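Local coordinates for Efb homologous protein (Staphylococcus aureus subsp. aureus Mu50, PDB 2NOJ), which probably binds the complement component C3 through its helical C-terminal domain, as the related Efb does, and so helps the bacterium evade complement, at residues A32-F36 against K47-V52. The protein carries 1 engineered substitution. Sequence-based numbering, arbitrary orientation.
Sequences AVELF and KAQRAV. Engineered in segment 32-36: Glu-34 (natural residue Asn).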
ATOM      1  N   ALA B  32       7.658 -14.112  18.470  1.00 24.82           N
ATOM      2  CA  ALA B  32       8.014 -12.833  17.893  1.00 21.19           C
ATOM      3  C   ALA B  32       8.035 -11.717  18.936  1.00 19.47           C
ATOM      4  O   ALA B  32       8.942 -10.896  18.937  1.00 17.35           O
ATOM      5  CB  ALA B  32       7.045 -12.488  16.764  1.00 17.95           C
ATOM      6  N   VAL B  33       7.042 -11.677  19.820  1.00 18.70           N
ATOM      7  CA  VAL B  33       6.998 -10.630  20.846  1.00 19.90           C
ATOM      8  C   VAL B  33       8.071 -10.835  21.909  1.00 24.45           C
ATOM      9  O   VAL B  33       8.645  -9.875  22.411  1.00 24.36           O
ATOM     10  CB  VAL B  33       5.607 -10.550  21.551  1.00 18.05           C
ATOM     11  CG1 VAL B  33       5.687  -9.646  22.748  1.00 15.28           C
ATOM     12  CG2 VAL B  33       4.543  -9.996  20.589  1.00 16.21           C
ATOM     13  N   GLU B  34       8.355 -12.081  22.264  1.00 30.49           N
ATOM     14  CA  GLU B  34       9.400 -12.320  23.274  1.00 34.81           C
ATOM     15  C   GLU B  34      10.765 -11.780  22.803  1.00 34.16           C
ATOM     16  O   GLU B  34      11.454 -11.100  23.559  1.00 33.60           O
ATOM     17  CB  GLU B  34       9.503 -13.817  23.596  1.00 34.30           C
ATOM     18  N   LEU B  35      11.131 -12.076  21.554  1.00 32.10           N
ATOM     19  CA  LEU B  35      12.400 -11.630  20.998  1.00 32.74           C
ATOM     20  C   LEU B  35      12.453 -10.103  20.942  1.00 32.12           C
ATOM     21  O   LEU B  35      13.531  -9.497  21.095  1.00 30.14           O
ATOM     22  CB  LEU B  35      12.591 -12.202  19.599  1.00 32.82           C
ATOM     23  N   PHE B  36      11.295  -9.487  20.706  1.00 27.52           N
ATOM     24  CA  PHE B  36      11.216  -8.033  20.632  1.00 22.89           C
ATOM     25  C   PHE B  36      11.435  -7.393  22.005  1.00 24.64           C
ATOM     26  O   PHE B  36      12.097  -6.357  22.122  1.00 21.63           O
ATOM     27  CB  PHE B  36       9.859  -7.606  20.069  1.00 17.85           C
ATOM     28  CG  PHE B  36       9.634  -6.125  20.085  1.00 13.38           C
ATOM     29  CD1 PHE B  36      10.668  -5.240  19.757  1.00 11.45           C
ATOM     30  CD2 PHE B  36       8.385  -5.602  20.380  1.00 13.67           C
ATOM     31  CE1 PHE B  36      10.463  -3.865  19.711  1.00  7.82           C
ATOM     32  CE2 PHE B  36       8.166  -4.218  20.337  1.00 11.89           C
ATOM     33  CZ  PHE B  36       9.222  -3.350  19.998  1.00 10.66           C
ATOM     34  N   LYS B  47       8.610  -7.392  13.053  1.00 26.48           N
ATOM     35  CA  LYS B  47       8.290  -8.813  13.092  1.00 29.58           C
ATOM     36  C   LYS B  47       7.250  -9.155  14.170  1.00 24.26           C
ATOM     37  O   LYS B  47       6.357  -9.967  13.939  1.00 22.46           O
ATOM     38  CB  LYS B  47       9.571  -9.636  13.303  1.00 33.93           C
ATOM     39  CG  LYS B  47       9.329 -11.141  13.351  1.00 43.30           C
ATOM     40  CD  LYS B  47      10.618 -11.902  13.613  1.00 53.45           C
ATOM     41  CE  LYS B  47      10.385 -13.401  13.693  1.00 59.32           C
ATOM     42  NZ  LYS B  47      11.677 -14.141  13.900  1.00 66.95           N
ATOM     43  N   ALA B  48       7.362  -8.519  15.334  1.00 21.56           N
ATOM     44  CA  ALA B  48       6.428  -8.762  16.427  1.00 22.74           C
ATOM     45  C   ALA B  48       5.026  -8.207  16.130  1.00 19.48           C
ATOM     46  O   ALA B  48       4.010  -8.879  16.379  1.00 18.87           O
ATOM     47  CB  ALA B  48       6.973  -8.165  17.726  1.00 19.31           C
ATOM     48  N   GLN B  49       4.957  -7.001  15.579  1.00 18.27           N
ATOM     49  CA  GLN B  49       3.644  -6.412  15.291  1.00 18.40           C
ATOM     50  C   GLN B  49       2.848  -7.190  14.224  1.00 20.27           C
ATOM     51  O   GLN B  49       1.626  -7.378  14.356  1.00 16.64           O
ATOM     52  CB  GLN B  49       3.791  -4.947  14.855  1.00 16.66           C
ATOM     53  CG  GLN B  49       2.475  -4.269  14.615  1.00 15.69           C
ATOM     54  CD  GLN B  49       1.643  -4.171  15.884  1.00 16.61           C
ATOM     55  OE1 GLN B  49       1.993  -3.442  16.810  1.00 15.14           O
ATOM     56  NE2 GLN B  49       0.535  -4.906  15.930  1.00 15.96           N
ATOM     57  N   ARG B  50       3.553  -7.627  13.178  1.00 23.52           N
ATOM     58  CA  ARG B  50       2.950  -8.371  12.081  1.00 25.97           C
ATOM     59  C   ARG B  50       2.508  -9.729  12.596  1.00 25.48           C
ATOM     60  O   ARG B  50       1.429 -10.203  12.261  1.00 27.24           O
ATOM     61  CB  ARG B  50       3.953  -8.538  10.936  1.00 30.10           C
ATOM     62  CG  ARG B  50       3.358  -9.032   9.608  1.00 39.74           C
ATOM     63  CD  ARG B  50       4.416  -9.010   8.498  1.00 48.89           C
ATOM     64  NE  ARG B  50       3.843  -8.826   7.164  1.00 60.54           N
ATOM     65  CZ  ARG B  50       3.594  -9.808   6.299  1.00 67.92           C
ATOM     66  NH1 ARG B  50       3.868 -11.072   6.616  1.00 72.00           N
ATOM     67  NH2 ARG B  50       3.073  -9.527   5.109  1.00 73.11           N
ATOM     68  N   ALA B  51       3.331 -10.365  13.417  1.00 24.08           N
ATOM     69  CA  ALA B  51       2.946 -11.666  13.945  1.00 25.46           C
ATOM     70  C   ALA B  51       1.576 -11.541  14.627  1.00 22.33           C
ATOM     71  O   ALA B  51       0.638 -12.271  14.307  1.00 21.83           O
ATOM     72  CB  ALA B  51       3.994 -12.165  14.925  1.00 23.27           C
ATOM     73  N   VAL B  52       1.473 -10.604  15.565  1.00 20.45           N
ATOM     74  CA  VAL B  52       0.227 -10.359  16.300  1.00 17.58           C
ATOM     75  C   VAL B  52      -0.933 -10.029  15.345  1.00 18.63           C
ATOM     76  O   VAL B  52      -2.039 -10.548  15.495  1.00 17.76           O
ATOM     77  CB  VAL B  52       0.419  -9.193  17.279  1.00 16.10           C
ATOM     78  CG1 VAL B  52      -0.922  -8.724  17.800  1.00  9.54           C
ATOM     79  CG2 VAL B  52       1.370  -9.609  18.397  1.00 12.07           C
TER
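Lys-47 O accepts the helical hydrogen bond from Ala-51 N at 3.1 Å, and the same oxygen is touched from across the contact by the methyl of Ala-32. That methyl points into the partner helix, where its CB meets Ala-51 CB at 3.6 Å and also lies against Ala-48 CA, with Lys-47 CG at the edge of the methyl. Segments 32-36 and 47-52, on helices 24-39 and 42-54, run nearly antiparallel, at 157° between their directions, and their axes approach to 8.4 Å. Alanines facing each other allow this approach: the CA atoms of Ala-32 and Ala-48 are 4.6 Å apart.

Ala-48 answers from the second helix. Its CB sits against Ala-32 O, a carbonyl already engaged by Phe-36 N at 3.3 Å, and it also contacts Val-33 and Phe-36, so this one methyl sits among three residues spanning about one turn of the first helix. Phe-36 CB lies 3.8 Å from Ala-48 CB. With CG anti to the backbone N (chi1 174°), the ring carries on past this methyl, which approaches it obliquely, and goes on to meet the ring of His-45 and the side chain of Leu-74. Beside Ala-32 and one turn on from Ala-48, the valines cross obliquely: Val-33 CG2 meets Val-52 CG2 at 3.9 Å, each being the branch that lies anti to its own carbonyl carbon.

Helix 61-76 closes over part of this seam through Ile-70 on Ala-48 and Gln-67 on Val-52, completing a three-helix bundle. Gln-49 and Arg-50, turned from the seam, pack on the chain of another protein. The side-chain contacts between the segments are apolar, and the two carbonyls that methyls touch each accept a bond within their own helix, so the pairing probably rests on the burial and fit of methyl groups.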